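Local coordinates for protein 3,6-diketocamphane 1,6-monooxygenase (Pseudomonas putida, PDB 4UWM) that oxidises a diketone derived from (-)-camphor to a lactone, using molecular oxygen and reduced FMN in a Baeyer-Villiger reaction of camphor degradation, at residues E4-H10 / I38-S44; H253-V259 / W341-E347. All coordinates share one frame; numbering follows the deposited sequence.

Contact 1. Residues E4-H10 / I38-S44; sequences ETGLIFH and IDSMMIS. With FMN (flavin mononucleotide), chain C.
L7, I8 and F9 pair with M41, M42 and I43 as parallel strands whose axes come within 4.6 Å at 17°, and a ladder of backbone bonds runs from D39 N to T5 O, at 2.8 Å, through to S44 N and F9 O, at 3.1 Å. On the face that carries I8 and M42, the two side chains cross at a slant, with I8 CG1 3.9 Å from M42 CB. I8 holds CG1 anti to its backbone N (chi1 -176°), which carries CD1 on to within 3.4 Å of FMN O4, so a branched aliphatic chain walls the flavin. At G6 a beta carbon would point to this same face and would probably crowd S40 OG, which suits glycine here. On the other face the extended chain of M41 runs alongside F9 in the same direction and brings its methyl, CE, to 3.9 Å from F9 CB. Beyond the strand ends, H10 and S44 meet the cofactor. H10 NE2 gives a hydrogen bond of 2.8 Å to FMN N5, with 153° at the hydrogen, and FMN C4A lies in the ring plane at its edge. The other ring nitrogen, ND1, is hydrogen-bonded to E347 OE1, so two polar partners fix the rotation of the imidazole. In one of its two conformers, S44 OG has both FMN O4 and the carbonyl oxygen of M76 within reach of its one proton; a short hydroxyl suits a place between the two. This pair opens and closes a beta-alpha-beta unit through helix 19-35, and strand 343-347 flanks strand 4-9, bonding through the backbones of E4, G6 and I8. F9 and I43 pack on helix 57-65, while T5, L7 and I38 pack on helix 356-369.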
loop_
_atom_site.group_PDB
_atom_site.type_symbol
_atom_site.label_atom_id
_atom_site.label_comp_id
_atom_site.label_asym_id
_atom_site.label_seq_id
_atom_site.Cartn_x
_atom_site.Cartn_y
_atom_site.Cartn_z
ATOM N N GLU A 4 16.025 -22.120 8.853
ATOM C CA GLU A 4 16.040 -20.654 8.879
ATOM C C GLU A 4 15.178 -20.123 10.018
ATOM O O GLU A 4 14.277 -20.833 10.491
ATOM C CB GLU A 4 15.554 -20.078 7.544
ATOM C CG GLU A 4 16.453 -20.336 6.349
ATOM C CD GLU A 4 17.761 -19.544 6.367
ATOM O OE1 GLU A 4 17.951 -18.664 7.227
ATOM O OE2 GLU A 4 18.618 -19.800 5.503
ATOM N N THR A 5 15.461 -18.888 10.456
ATOM C CA THR A 5 14.581 -18.173 11.379
ATOM C C THR A 5 13.694 -17.189 10.580
ATOM O O THR A 5 14.185 -16.481 9.697
ATOM C CB THR A 5 15.369 -17.402 12.468
ATOM O OG1 THR A 5 16.254 -18.300 13.142
ATOM C CG2 THR A 5 14.420 -16.808 13.536
ATOM N N GLY A 6 12.397 -17.184 10.889
ATOM C CA GLY A 6 11.445 -16.216 10.321
ATOM C C GLY A 6 10.670 -15.485 11.400
ATOM O O GLY A 6 10.665 -15.900 12.567
ATOM N N LEU A 7 10.041 -14.373 11.022
ATOM C CA LEU A 7 9.188 -13.629 11.938
ATOM C C LEU A 7 7.798 -13.586 11.325
ATOM O O LEU A 7 7.671 -13.412 10.116
ATOM C CB LEU A 7 9.762 -12.224 12.135
ATOM C CG LEU A 7 9.228 -11.333 13.254
ATOM C CD1 LEU A 7 9.576 -11.879 14.648
ATOM C CD2 LEU A 7 9.759 -9.924 13.070
ATOM N N ILE A 8 6.767 -13.844 12.128
ATOM C CA ILE A 8 5.403 -13.605 11.691
ATOM C C ILE A 8 4.765 -12.498 12.552
ATOM O O ILE A 8 4.758 -12.565 13.778
ATOM C CB ILE A 8 4.536 -14.883 11.523
ATOM C CG1 ILE A 8 3.146 -14.510 10.955
ATOM C CG2 ILE A 8 4.427 -15.692 12.814
ATOM C CD1 ILE A 8 2.373 -15.659 10.358
ATOM N N PHE A 9 4.269 -11.471 11.873
ATOM C CA PHE A 9 3.744 -10.252 12.488
ATOM C C PHE A 9 2.259 -10.205 12.163
ATOM O O PHE A 9 1.832 -9.650 11.123
ATOM C CB PHE A 9 4.488 -9.069 11.885
ATOM C CG PHE A 9 4.392 -7.785 12.670
ATOM C CD1 PHE A 9 5.036 -7.638 13.897
ATOM C CD2 PHE A 9 3.730 -6.686 12.129
ATOM C CE1 PHE A 9 4.967 -6.424 14.588
ATOM C CE2 PHE A 9 3.653 -5.487 12.798
ATOM C CZ PHE A 9 4.261 -5.351 14.040
ATOM N N HIS A 10 1.464 -10.783 13.055
ATOM C CA HIS A 10 0.020 -10.841 12.858
ATOM C C HIS A 10 -0.754 -9.537 12.655
ATOM O O HIS A 10 -1.635 -9.495 11.792
ATOM C CB HIS A 10 -0.681 -11.762 13.852
ATOM C CG HIS A 10 -0.677 -13.180 13.414
ATOM N ND1 HIS A 10 0.267 -14.087 13.838
ATOM C CD2 HIS A 10 -1.467 -13.840 12.532
ATOM C CE1 HIS A 10 0.046 -15.251 13.255
ATOM N NE2 HIS A 10 -0.999 -15.128 12.459
ATOM N N ILE A 38 17.509 -12.711 10.343
ATOM C CA ILE A 38 16.236 -13.396 10.144
ATOM C C ILE A 38 15.911 -13.384 8.630
ATOM O O ILE A 38 16.115 -12.390 7.944
ATOM C CB ILE A 38 15.137 -12.838 11.077
ATOM C CG1 ILE A 38 15.436 -13.297 12.519
ATOM C CG2 ILE A 38 13.734 -13.291 10.646
ATOM C CD1 ILE A 38 14.509 -12.728 13.587
ATOM N N ASP A 39 15.483 -14.533 8.114
ATOM C CA ASP A 39 15.375 -14.762 6.673
ATOM C C ASP A 39 14.133 -14.090 6.033
ATOM O O ASP A 39 14.194 -13.613 4.909
ATOM C CB ASP A 39 15.279 -16.264 6.386
ATOM C CG ASP A 39 15.255 -16.567 4.901
ATOM O OD1 ASP A 39 16.177 -16.113 4.204
ATOM O OD2 ASP A 39 14.310 -17.246 4.423
ATOM N N SER A 40 13.017 -14.113 6.746
ATOM C CA SER A 40 11.751 -13.630 6.193
ATOM C C SER A 40 10.886 -13.001 7.276
ATOM O O SER A 40 10.980 -13.366 8.448
ATOM C CB SER A 40 11.001 -14.758 5.487
ATOM O OG SER A 40 10.658 -15.782 6.392
ATOM N N MET A 41 10.049 -12.038 6.876
ATOM C CA MET A 41 9.038 -11.495 7.774
ATOM C C MET A 41 7.685 -11.579 7.088
ATOM O O MET A 41 7.517 -11.019 6.020
ATOM C CB MET A 41 9.375 -10.051 8.146
ATOM C CG MET A 41 8.344 -9.396 9.077
ATOM S SD MET A 41 8.826 -7.688 9.367
ATOM C CE MET A 41 7.573 -7.149 10.551
ATOM N N MET A 42 6.768 -12.327 7.689
ATOM C CA MET A 42 5.393 -12.481 7.211
ATOM C C MET A 42 4.516 -11.457 7.939
ATOM O O MET A 42 4.650 -11.291 9.159
ATOM C CB MET A 42 4.882 -13.900 7.505
ATOM C CG MET A 42 5.590 -14.988 6.679
ATOM S SD MET A 42 4.998 -16.641 7.110
ATOM C CE MET A 42 6.151 -17.669 6.174
ATOM N N ILE A 43 3.620 -10.781 7.206
ATOM C CA ILE A 43 2.717 -9.780 7.819
ATOM C C ILE A 43 1.296 -10.078 7.422
ATOM O O ILE A 43 0.992 -10.132 6.222
ATOM C CB ILE A 43 3.122 -8.337 7.443
ATOM C CG1 ILE A 43 4.601 -8.130 7.774
ATOM C CG2 ILE A 43 2.217 -7.306 8.151
ATOM C CD1 ILE A 43 5.284 -6.956 7.124
ATOM N N SER A 44 0.430 -10.268 8.411
ATOM C CA SER A 44 -0.951 -10.673 8.156
ATOM C C SER A 44 -1.883 -9.503 7.803
ATOM O O SER A 44 -1.497 -8.346 7.893
ATOM C CB SER A 44 -1.521 -11.490 9.318
ATOM O OG SER A 44 -0.730 -12.645 9.548
HETATM N N1 FMN C . -4.182 -17.468 8.125
HETATM C C2 FMN C . -3.274 -16.742 7.410
HETATM O O2 FMN C . -3.427 -16.610 6.177
HETATM N N3 FMN C . -2.202 -16.159 7.977
HETATM C C4 FMN C . -1.950 -16.249 9.288
HETATM O O4 FMN C . -0.939 -15.689 9.761
HETATM C C4A FMN C . -2.891 -17.020 10.150
HETATM N N5 FMN C . -2.709 -17.152 11.484
HETATM C C5A FMN C . -3.577 -17.858 12.252
HETATM C C6 FMN C . -3.355 -17.978 13.626
HETATM C C7 FMN C . -4.236 -18.700 14.431
HETATM C C7M FMN C . -3.978 -18.816 15.913
HETATM C C8 FMN C . -5.426 -19.349 13.807
HETATM C C8M FMN C . -6.410 -20.139 14.626
HETATM C C9 FMN C . -5.649 -19.232 12.438
HETATM C C9A FMN C . -4.771 -18.514 11.629
HETATM N N10 FMN C . -4.990 -18.396 10.231
HETATM C C10 FMN C . -4.059 -17.644 9.467
HETATM C "C1'" FMN C . -6.171 -19.017 9.600
HETATM C "C2'" FMN C . -5.844 -20.373 8.993
HETATM O "O2'" FMN C . -4.656 -20.236 8.214
HETATM C "C3'" FMN C . -6.986 -20.861 8.106
HETATM O "O3'" FMN C . -7.850 -21.692 8.894
HETATM C "C4'" FMN C . -6.446 -21.616 6.889
HETATM O "O4'" FMN C . -5.989 -20.689 5.895
HETATM C "C5'" FMN C . -7.457 -22.577 6.274
HETATM O "O5'" FMN C . -7.168 -23.845 6.848
HETATM P P FMN C . -7.736 -25.232 6.287
HETATM O O1P FMN C . -7.757 -25.146 4.794
HETATM O O2P FMN C . -6.696 -26.171 6.823
HETATM O O3P FMN C . -9.090 -25.334 6.931
#

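Contact 2. Residues H253-V259 / W341-E347; sequences HAVSHTV and WGTLQVE
The W341 indole and V255 cross at about a right angle, V255 CB standing over one face of the five-membered ring, 18° off its normal. V255 CG2 touches W341 CB at 3.6 Å and lies over the centre of the H253 imidazole, so one compact branched residue fills the step between two rings. H257 and W341 reach toward each other from opposite directions, H257 NE2 3.4 Å from W341 CH2 and the planes oblique at 38°, while L344 CD1 meets H257 CD2 at 3.2 Å. With W341 cut back to alanine, V255 would probably lose the ring face it stands against and the H257 ring turn more freely. V259 CG2 and L344 CD2 meet tip to tip. In one of two conformers, S256 OG swings away from its backbone N (chi1 170°) and donates to E347 OE2 at 2.6 Å from above the carboxylate plane; a short hydroxyl suits this buried acid. The amide of Q345 turns instead to L7, its OE1 passing A254 CB at 3.6 Å. Adjacent parallel strands, with S256 and Q345 facing the barrel interior and L344, V346 and V259 covered by helix 356-369, belong to the TIM barrel of the bacterial luciferase family.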
loop_
_atom_site.group_PDB
_atom_site.type_symbol
_atom_site.label_atom_id
_atom_site.label_comp_id
_atom_site.label_asym_id
_atom_site.label_seq_id
_atom_site.Cartn_x
_atom_site.Cartn_y
_atom_site.Cartn_z
ATOM N N HIS A 253 8.715 -25.807 3.921
ATOM C CA HIS A 253 7.708 -25.799 4.975
ATOM C C HIS A 253 8.080 -24.792 6.066
ATOM O O HIS A 253 9.195 -24.820 6.590
ATOM C CB HIS A 253 7.536 -27.200 5.563
ATOM C CG HIS A 253 6.274 -27.381 6.344
ATOM N ND1 HIS A 253 6.000 -28.531 7.053
ATOM C CD2 HIS A 253 5.210 -26.562 6.534
ATOM C CE1 HIS A 253 4.820 -28.415 7.638
ATOM N NE2 HIS A 253 4.319 -27.231 7.338
ATOM N N ALA A 254 7.157 -23.873 6.360
ATOM C CA ALA A 254 7.337 -22.909 7.449
ATOM C C ALA A 254 6.343 -23.211 8.551
ATOM O O ALA A 254 5.168 -23.478 8.287
ATOM C CB ALA A 254 7.176 -21.473 6.942
ATOM N N VAL A 255 6.826 -23.218 9.788
ATOM C CA VAL A 255 5.992 -23.596 10.923
ATOM C C VAL A 255 6.089 -22.508 11.975
ATOM O O VAL A 255 7.188 -22.159 12.419
ATOM C CB VAL A 255 6.401 -24.959 11.545
ATOM C CG1 VAL A 255 5.459 -25.317 12.703
ATOM C CG2 VAL A 255 6.360 -26.060 10.500
ATOM N N SER A 256 4.930 -21.982 12.366
ATOM C CA SER A 256 4.842 -20.887 13.325
ATOM C C SER A 256 4.768 -21.415 14.762
ATOM O O SER A 256 3.948 -22.290 15.055
ATOM C CB SER A 256 3.621 -20.019 12.998
ATOM O OG SER A 256 3.350 -19.088 14.027
ATOM N N HIS A 257 5.611 -20.876 15.631
ATOM C CA HIS A 257 5.698 -21.262 17.035
ATOM C C HIS A 257 5.790 -19.996 17.867
ATOM O O HIS A 257 6.319 -18.974 17.399
ATOM C CB HIS A 257 6.990 -22.054 17.313
ATOM C CG HIS A 257 6.995 -23.454 16.785
ATOM N ND1 HIS A 257 6.469 -24.516 17.490
ATOM C CD2 HIS A 257 7.494 -23.973 15.640
ATOM C CE1 HIS A 257 6.629 -25.626 16.791
ATOM N NE2 HIS A 257 7.253 -25.325 15.665
ATOM N N THR A 258 5.316 -20.081 19.106
ATOM C CA THR A 258 5.614 -19.079 20.121
ATOM C C THR A 258 6.985 -19.446 20.708
ATOM O O THR A 258 7.176 -20.568 21.190
ATOM C CB THR A 258 4.524 -19.073 21.201
ATOM O OG1 THR A 258 3.258 -18.813 20.585
ATOM C CG2 THR A 258 4.816 -18.027 22.284
ATOM N N VAL A 259 7.937 -18.517 20.612
ATOM C CA VAL A 259 9.351 -18.789 20.863
ATOM C C VAL A 259 9.945 -17.648 21.665
ATOM O O VAL A 259 9.831 -16.486 21.283
ATOM C CB VAL A 259 10.175 -18.935 19.555
ATOM C CG1 VAL A 259 11.602 -19.372 19.854
ATOM C CG2 VAL A 259 9.538 -19.927 18.611
ATOM N N TRP A 341 11.169 -29.074 9.539
ATOM C CA TRP A 341 10.648 -28.029 8.649
ATOM C C TRP A 341 11.798 -27.123 8.270
ATOM O O TRP A 341 12.863 -27.177 8.885
ATOM C CB TRP A 341 9.555 -27.208 9.352
ATOM C CG TRP A 341 10.002 -26.623 10.681
ATOM C CD1 TRP A 341 10.780 -25.513 10.874
ATOM C CD2 TRP A 341 9.726 -27.148 11.986
ATOM N NE1 TRP A 341 10.997 -25.313 12.214
ATOM C CE2 TRP A 341 10.355 -26.294 12.921
ATOM C CE3 TRP A 341 9.010 -28.258 12.459
ATOM C CZ2 TRP A 341 10.291 -26.515 14.298
ATOM C CZ3 TRP A 341 8.940 -28.470 13.833
ATOM C CH2 TRP A 341 9.577 -27.604 14.733
ATOM N N GLY A 342 11.583 -26.277 7.266
ATOM C CA GLY A 342 12.627 -25.378 6.808
ATOM C C GLY A 342 12.767 -24.051 7.547
ATOM O O GLY A 342 13.875 -23.529 7.659
ATOM N N THR A 343 11.649 -23.479 8.011
ATOM C CA THR A 343 11.693 -22.161 8.681
ATOM C C THR A 343 10.912 -22.182 9.975
ATOM O O THR A 343 9.736 -22.595 10.007
ATOM C CB THR A 343 11.155 -20.998 7.784
ATOM O OG1 THR A 343 11.931 -20.901 6.585
ATOM C CG2 THR A 343 11.261 -19.656 8.515
ATOM N N LEU A 344 11.563 -21.728 11.039
ATOM C CA LEU A 344 10.892 -21.564 12.311
ATOM C C LEU A 344 10.330 -20.143 12.316
ATOM O O LEU A 344 11.090 -19.161 12.396
ATOM C CB LEU A 344 11.868 -21.751 13.477
ATOM C CG LEU A 344 11.281 -21.456 14.856
ATOM C CD1 LEU A 344 10.379 -22.589 15.300
ATOM C CD2 LEU A 344 12.379 -21.191 15.878
ATOM N N GLN A 345 9.007 -20.044 12.224
ATOM C CA GLN A 345 8.386 -18.739 12.037
ATOM C C GLN A 345 7.981 -18.221 13.397
ATOM O O GLN A 345 6.980 -18.646 13.953
ATOM C CB GLN A 345 7.190 -18.818 11.062
ATOM C CG GLN A 345 6.973 -17.551 10.227
ATOM C CD GLN A 345 7.972 -17.401 9.076
ATOM O OE1 GLN A 345 8.284 -18.368 8.374
ATOM N NE2 GLN A 345 8.449 -16.174 8.856
ATOM N N VAL A 346 8.768 -17.292 13.925
ATOM C CA VAL A 346 8.551 -16.789 15.281
ATOM C C VAL A 346 7.447 -15.735 15.370
ATOM O O VAL A 346 7.506 -14.714 14.686
ATOM C CB VAL A 346 9.864 -16.232 15.871
ATOM C CG1 VAL A 346 9.646 -15.733 17.294
ATOM C CG2 VAL A 346 10.942 -17.313 15.819
ATOM N N GLU A 347 6.457 -15.982 16.222
ATOM C CA GLU A 347 5.335 -15.057 16.413
ATOM C C GLU A 347 5.784 -13.792 17.128
ATOM O O GLU A 347 6.328 -13.858 18.237
ATOM C CB GLU A 347 4.217 -15.716 17.216
ATOM C CG GLU A 347 3.438 -16.818 16.507
ATOM C CD GLU A 347 2.391 -16.311 15.510
ATOM O OE1 GLU A 347 2.163 -15.071 15.409
ATOM O OE2 GLU A 347 1.805 -17.170 14.819
HETATM O O HOH W 1 7.150 -15.875 20.214
#

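How the contacts relate
From the N terminus, strand 4-9 is followed by helix 19-35, and contact 1 closes this short beta-alpha-beta loop. The chain then continues round the parallel sheet through strands 72-79, 105-108, 198-202 and 219-223 before strand 254-261 opens contact 2. That contact closes a much longer, largely helical loop, which also holds strand 320-322, when strand 343-347 arrives. The two loops lie in series, neither nesting nor crossing. Strand 343-347 sits beside strand 4-9, with G6 O and V346 N 2.7 Å apart, so the last strand meets the first and the barrel is shut. Within it, M42 CE packs against Q345 OE1, joining both contacts near the flavin pocket.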